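Local coordinates for protein phosphodiesterase (Salpingoeca rosetta, PDB 7D7P) that belongs to the cyclic nucleotide phosphodiesterase family, an all-helical fold of the HD superfamily built around a metal site that here holds zinc and magnesium ions, at residues Glu129-Ala143 against Ala242-Leu256. Sequence-based numbering, arbitrary orientation.
Sequences EFITEVELLAMLIAA and AENNDQRLFVLAVLL
Leu-252 fits as a bump into a hollow between Ile-131, Glu-135 and Met-139: its CD2 lies 3.9 Å from Ile-131 CD1, while CD1 rests on Glu-135 CB. Met-139, bent about CB-CG and CG-SD, curls its thioether across, with SD 3.8 Å from Leu-252 CB and the methyl CE resting against helix 245-256, on Leu-252 O and Leu-256 CB. One turn on, Leu-256 reaches over to Ala-143, a shallow seat, CD1 to CB 3.8 Å. At the other end the Phe-130 ring lies obliquely against the aliphatic part of Arg-248, CD1 to CG 3.8 Å, and its CZ reaches Val-251 CG1. Arg-248 bends at chi3 (69°) and takes Glu-135 side-on, NE to OE1 and NH2 to OE2 both 2.8 Å. OE1 accepts from Thr-132 N and Thr-132 OG1 from Glu-135 N, a capping box, and Arg-205 of helix 200-215 bridges OE2, so the buried carboxylate probably stays anionic. The helix axes come no nearer than 11.5 Å, their N-to-C directions 32° apart, and long side chains fill the interval. Helix 200-215 meets Ala-138 and Leu-256, helix 109-126 packs on Ala-143 and Leu-256, and Ala-143 O is hydrogen-bonded to the zinc ligand His-146.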
loop_
_atom_site.group_PDB
_atom_site.type_symbol
_atom_site.label_atom_id
_atom_site.label_comp_id
_atom_site.label_asym_id
_atom_site.label_seq_id
_atom_site.Cartn_x
_atom_site.Cartn_y
_atom_site.Cartn_z
ATOM N N GLU A 129 -15.755 -11.060 -27.558
ATOM C CA GLU A 129 -16.850 -12.017 -27.629
ATOM C C GLU A 129 -18.151 -11.522 -27.007
ATOM O O GLU A 129 -19.131 -12.273 -26.991
ATOM C CB GLU A 129 -16.431 -13.342 -26.980
ATOM C CG GLU A 129 -15.369 -14.097 -27.778
ATOM C CD GLU A 129 -15.469 -15.604 -27.621
ATOM O OE1 GLU A 129 -16.326 -16.066 -26.838
ATOM O OE2 GLU A 129 -14.688 -16.324 -28.279
ATOM N N PHE A 130 -18.203 -10.288 -26.502
ATOM C CA PHE A 130 -19.473 -9.731 -26.050
ATOM C C PHE A 130 -19.766 -8.323 -26.548
ATOM O O PHE A 130 -20.947 -7.965 -26.635
ATOM C CB PHE A 130 -19.577 -9.756 -24.513
ATOM C CG PHE A 130 -18.477 -9.016 -23.791
ATOM C CD1 PHE A 130 -18.536 -7.642 -23.621
ATOM C CD2 PHE A 130 -17.408 -9.706 -23.241
ATOM C CE1 PHE A 130 -17.534 -6.967 -22.943
ATOM C CE2 PHE A 130 -16.405 -9.036 -22.561
ATOM C CZ PHE A 130 -16.469 -7.665 -22.412
ATOM N N ILE A 131 -18.758 -7.520 -26.893
ATOM C CA ILE A 131 -19.025 -6.179 -27.400
ATOM C C ILE A 131 -19.672 -6.271 -28.777
ATOM O O ILE A 131 -19.347 -7.154 -29.583
ATOM C CB ILE A 131 -17.735 -5.338 -27.438
ATOM C CG1 ILE A 131 -18.071 -3.849 -27.549
ATOM C CG2 ILE A 131 -16.832 -5.751 -28.593
ATOM C CD1 ILE A 131 -16.857 -2.941 -27.509
ATOM N N THR A 132 -20.611 -5.370 -29.044
ATOM C CA THR A 132 -21.256 -5.318 -30.346
ATOM C C THR A 132 -20.488 -4.391 -31.282
ATOM O O THR A 132 -19.619 -3.620 -30.868
ATOM C CB THR A 132 -22.710 -4.857 -30.220
ATOM O OG1 THR A 132 -22.751 -3.430 -30.074
ATOM C CG2 THR A 132 -23.378 -5.512 -29.018
ATOM N N GLU A 133 -20.830 -4.475 -32.569
ATOM C CA GLU A 133 -20.164 -3.651 -33.573
ATOM C C GLU A 133 -20.404 -2.168 -33.322
ATOM O O GLU A 133 -19.483 -1.354 -33.448
ATOM C CB GLU A 133 -20.647 -4.041 -34.969
ATOM C CG GLU A 133 -19.706 -3.629 -36.082
ATOM C CD GLU A 133 -18.413 -4.414 -36.061
ATOM O OE1 GLU A 133 -18.464 -5.636 -35.799
ATOM O OE2 GLU A 133 -17.346 -3.812 -36.303
ATOM N N VAL A 134 -21.637 -1.798 -32.969
ATOM C CA VAL A 134 -21.942 -0.394 -32.719
ATOM C C VAL A 134 -21.222 0.094 -31.467
ATOM O O VAL A 134 -20.672 1.202 -31.445
ATOM C CB VAL A 134 -23.466 -0.187 -32.624
ATOM C CG1 VAL A 134 -23.789 1.188 -32.055
ATOM C CG2 VAL A 134 -24.113 -0.361 -33.992
ATOM N N GLU A 135 -21.194 -0.727 -30.413
ATOM C CA GLU A 135 -20.498 -0.340 -29.189
ATOM C C GLU A 135 -18.994 -0.220 -29.411
ATOM O O GLU A 135 -18.342 0.607 -28.766
ATOM C CB GLU A 135 -20.796 -1.343 -28.073
ATOM C CG GLU A 135 -22.248 -1.339 -27.605
ATOM C CD GLU A 135 -22.618 -2.582 -26.818
ATOM O OE1 GLU A 135 -21.797 -3.524 -26.757
ATOM O OE2 GLU A 135 -23.738 -2.620 -26.264
ATOM N N LEU A 136 -18.432 -1.023 -30.315
ATOM C CA LEU A 136 -17.011 -0.905 -30.625
ATOM C C LEU A 136 -16.705 0.437 -31.275
ATOM O O LEU A 136 -15.755 1.127 -30.885
ATOM C CB LEU A 136 -16.572 -2.055 -31.531
ATOM C CG LEU A 136 -15.112 -2.041 -31.988
ATOM C CD1 LEU A 136 -14.171 -2.141 -30.796
ATOM C CD2 LEU A 136 -14.851 -3.165 -32.985
ATOM N N LEU A 137 -17.503 0.824 -32.276
ATOM C CA LEU A 137 -17.344 2.139 -32.888
ATOM C C LEU A 137 -17.532 3.248 -31.862
ATOM O O LEU A 137 -16.812 4.252 -31.885
ATOM C CB LEU A 137 -18.335 2.301 -34.043
ATOM C CG LEU A 137 -18.417 3.674 -34.713
ATOM C CD1 LEU A 137 -17.105 4.019 -35.405
ATOM C CD2 LEU A 137 -19.579 3.722 -35.700
ATOM N N ALA A 138 -18.490 3.078 -30.945
ATOM C CA ALA A 138 -18.724 4.089 -29.918
ATOM C C ALA A 138 -17.537 4.223 -28.971
ATOM O O ALA A 138 -17.241 5.329 -28.506
ATOM C CB ALA A 138 -19.989 3.755 -29.127
ATOM N N MET A 139 -16.854 3.118 -28.666
ATOM C CA MET A 139 -15.720 3.192 -27.751
ATOM C C MET A 139 -14.546 3.931 -28.382
ATOM O O MET A 139 -13.811 4.643 -27.689
ATOM C CB MET A 139 -15.305 1.789 -27.313
ATOM C CG MET A 139 -16.328 1.105 -26.414
ATOM S SD MET A 139 -16.658 2.046 -24.910
ATOM C CE MET A 139 -15.092 1.851 -24.061
ATOM N N LEU A 140 -14.356 3.775 -29.697
ATOM C CA LEU A 140 -13.282 4.494 -30.379
ATOM C C LEU A 140 -13.540 5.996 -30.390
ATOM O O LEU A 140 -12.624 6.790 -30.149
ATOM C CB LEU A 140 -13.120 3.970 -31.808
ATOM C CG LEU A 140 -12.811 2.480 -31.981
ATOM C CD1 LEU A 140 -12.449 2.166 -33.432
ATOM C CD2 LEU A 140 -11.701 2.042 -31.041
ATOM N N ILE A 141 -14.782 6.402 -30.669
ATOM C CA ILE A 141 -15.118 7.823 -30.680
ATOM C C ILE A 141 -15.026 8.406 -29.275
ATOM O O ILE A 141 -14.479 9.497 -29.076
ATOM C CB ILE A 141 -16.517 8.035 -31.289
ATOM C CG1 ILE A 141 -16.538 7.588 -32.752
ATOM C CG2 ILE A 141 -16.946 9.492 -31.160
ATOM C CD1 ILE A 141 -17.927 7.569 -33.366
ATOM N N ALA A 142 -15.551 7.686 -28.279
ATOM C CA ALA A 142 -15.539 8.194 -26.911
ATOM C C ALA A 142 -14.117 8.378 -26.395
ATOM O O ALA A 142 -13.818 9.377 -25.730
ATOM C CB ALA A 142 -16.319 7.251 -25.995
ATOM N N ALA A 143 -13.228 7.424 -26.690
ATOM C CA ALA A 143 -11.858 7.504 -26.187
ATOM C C ALA A 143 -11.129 8.718 -26.750
ATOM O O ALA A 143 -10.410 9.414 -26.022
ATOM C CB ALA A 143 -11.098 6.221 -26.525
ATOM N N ALA A 242 -22.957 -10.881 -23.053
ATOM C CA ALA A 242 -23.529 -10.655 -24.374
ATOM C C ALA A 242 -25.040 -10.460 -24.337
ATOM O O ALA A 242 -25.614 -9.986 -25.322
ATOM C CB ALA A 242 -23.179 -11.817 -25.304
ATOM N N GLU A 243 -25.695 -10.808 -23.230
ATOM C CA GLU A 243 -27.138 -10.656 -23.105
ATOM C C GLU A 243 -27.559 -9.559 -22.142
ATOM O O GLU A 243 -28.655 -9.015 -22.292
ATOM C CB GLU A 243 -27.776 -11.979 -22.657
ATOM N N ASN A 244 -26.722 -9.220 -21.162
ATOM C CA ASN A 244 -27.039 -8.184 -20.178
ATOM C C ASN A 244 -26.491 -6.857 -20.693
ATOM O O ASN A 244 -25.289 -6.593 -20.610
ATOM C CB ASN A 244 -26.460 -8.545 -18.815
ATOM C CG ASN A 244 -27.126 -7.790 -17.677
ATOM O OD1 ASN A 244 -27.663 -6.698 -17.867
ATOM N ND2 ASN A 244 -27.090 -8.371 -16.483
ATOM N N ASN A 245 -27.383 -6.012 -21.215
ATOM C CA ASN A 245 -26.954 -4.770 -21.851
ATOM C C ASN A 245 -26.390 -3.785 -20.835
ATOM O O ASN A 245 -25.350 -3.159 -21.074
ATOM C CB ASN A 245 -28.121 -4.142 -22.613
ATOM C CG ASN A 245 -28.503 -4.934 -23.843
ATOM O OD1 ASN A 245 -27.880 -5.945 -24.161
ATOM N ND2 ASN A 245 -29.534 -4.476 -24.544
ATOM N N ASP A 246 -27.070 -3.620 -19.700
ATOM C CA ASP A 246 -26.625 -2.644 -18.711
ATOM C C ASP A 246 -25.320 -3.080 -18.056
ATOM O O ASP A 246 -24.453 -2.245 -17.771
ATOM C CB ASP A 246 -27.717 -2.430 -17.663
ATOM C CG ASP A 246 -28.841 -1.541 -18.167
ATOM O OD1 ASP A 246 -29.290 -1.734 -19.317
ATOM O OD2 ASP A 246 -29.277 -0.648 -17.412
ATOM N N GLN A 247 -25.161 -4.383 -17.816
ATOM C CA GLN A 247 -23.916 -4.887 -17.247
ATOM C C GLN A 247 -22.770 -4.802 -18.249
ATOM O O GLN A 247 -21.616 -4.598 -17.855
ATOM C CB GLN A 247 -24.111 -6.327 -16.771
ATOM C CG GLN A 247 -22.993 -6.864 -15.899
ATOM C CD GLN A 247 -23.447 -8.022 -15.029
ATOM O OE1 GLN A 247 -24.386 -7.892 -14.243
ATOM N NE2 GLN A 247 -22.783 -9.165 -15.170
ATOM N N ARG A 248 -23.066 -4.951 -19.542
ATOM C CA ARG A 248 -22.031 -4.794 -20.559
ATOM C C ARG A 248 -21.594 -3.339 -20.678
ATOM O O ARG A 248 -20.406 -3.057 -20.879
ATOM C CB ARG A 248 -22.530 -5.317 -21.907
ATOM C CG ARG A 248 -21.476 -5.303 -23.005
ATOM C CD ARG A 248 -21.956 -6.026 -24.257
ATOM N NE ARG A 248 -23.025 -5.307 -24.946
ATOM C CZ ARG A 248 -24.297 -5.692 -24.963
ATOM N NH1 ARG A 248 -24.665 -6.794 -24.323
ATOM N NH2 ARG A 248 -25.203 -4.976 -25.617
ATOM N N LEU A 249 -22.536 -2.400 -20.555
ATOM C CA LEU A 249 -22.176 -0.986 -20.584
ATOM C C LEU A 249 -21.302 -0.618 -19.391
ATOM O O LEU A 249 -20.370 0.185 -19.519
ATOM C CB LEU A 249 -23.436 -0.120 -20.617
ATOM C CG LEU A 249 -23.205 1.395 -20.631
ATOM C CD1 LEU A 249 -22.287 1.794 -21.782
ATOM C CD2 LEU A 249 -24.524 2.154 -20.705
ATOM N N PHE A 250 -21.588 -1.197 -18.220
ATOM C CA PHE A 250 -20.744 -0.964 -17.053
ATOM C C PHE A 250 -19.305 -1.391 -17.322
ATOM O O PHE A 250 -18.359 -0.685 -16.949
ATOM C CB PHE A 250 -21.311 -1.708 -15.842
ATOM C CG PHE A 250 -20.408 -1.690 -14.637
ATOM C CD1 PHE A 250 -20.345 -0.575 -13.819
ATOM C CD2 PHE A 250 -19.637 -2.794 -14.314
ATOM C CE1 PHE A 250 -19.523 -0.555 -12.710
ATOM C CE2 PHE A 250 -18.812 -2.781 -13.205
ATOM C CZ PHE A 250 -18.755 -1.660 -12.403
ATOM N N VAL A 251 -19.124 -2.541 -17.976
ATOM C CA VAL A 251 -17.785 -3.032 -18.290
ATOM C C VAL A 251 -17.079 -2.091 -19.259
ATOM O O VAL A 251 -15.886 -1.803 -19.108
ATOM C CB VAL A 251 -17.867 -4.467 -18.845
ATOM C CG1 VAL A 251 -16.534 -4.891 -19.449
ATOM C CG2 VAL A 251 -18.294 -5.431 -17.748
ATOM N N LEU A 252 -17.802 -1.596 -20.268
ATOM C CA LEU A 252 -17.210 -0.631 -21.192
ATOM C C LEU A 252 -16.776 0.634 -20.460
ATOM O O LEU A 252 -15.696 1.175 -20.727
ATOM C CB LEU A 252 -18.199 -0.292 -22.308
ATOM C CG LEU A 252 -18.713 -1.460 -23.152
ATOM C CD1 LEU A 252 -19.667 -0.965 -24.227
ATOM C CD2 LEU A 252 -17.557 -2.232 -23.767
ATOM N N ALA A 253 -17.607 1.120 -19.535
ATOM C CA ALA A 253 -17.224 2.274 -18.732
ATOM C C ALA A 253 -16.003 1.965 -17.874
ATOM O O ALA A 253 -15.129 2.821 -17.694
ATOM C CB ALA A 253 -18.398 2.717 -17.859
ATOM N N VAL A 254 -15.930 0.748 -17.334
ATOM C CA VAL A 254 -14.774 0.352 -16.537
ATOM C C VAL A 254 -13.515 0.328 -17.398
ATOM O O VAL A 254 -12.440 0.762 -16.964
ATOM C CB VAL A 254 -15.039 -1.011 -15.866
ATOM C CG1 VAL A 254 -13.739 -1.655 -15.403
ATOM C CG2 VAL A 254 -16.006 -0.850 -14.699
ATOM N N LEU A 255 -13.630 -0.157 -18.638
ATOM C CA LEU A 255 -12.452 -0.288 -19.491
ATOM C C LEU A 255 -11.953 1.068 -19.980
ATOM O O LEU A 255 -10.738 1.289 -20.063
ATOM C CB LEU A 255 -12.760 -1.208 -20.673
ATOM C CG LEU A 255 -12.916 -2.693 -20.334
ATOM C CD1 LEU A 255 -13.287 -3.496 -21.573
ATOM C CD2 LEU A 255 -11.642 -3.237 -19.698
ATOM N N LEU A 256 -12.864 1.986 -20.322
ATOM C CA LEU A 256 -12.423 3.309 -20.757
ATOM C C LEU A 256 -11.755 4.067 -19.617
ATOM O O LEU A 256 -10.770 4.784 -19.833
ATOM C CB LEU A 256 -13.594 4.118 -21.316
ATOM C CG LEU A 256 -13.174 5.509 -21.815
ATOM C CD1 LEU A 256 -12.210 5.387 -22.989
ATOM C CD2 LEU A 256 -14.368 6.385 -22.187
#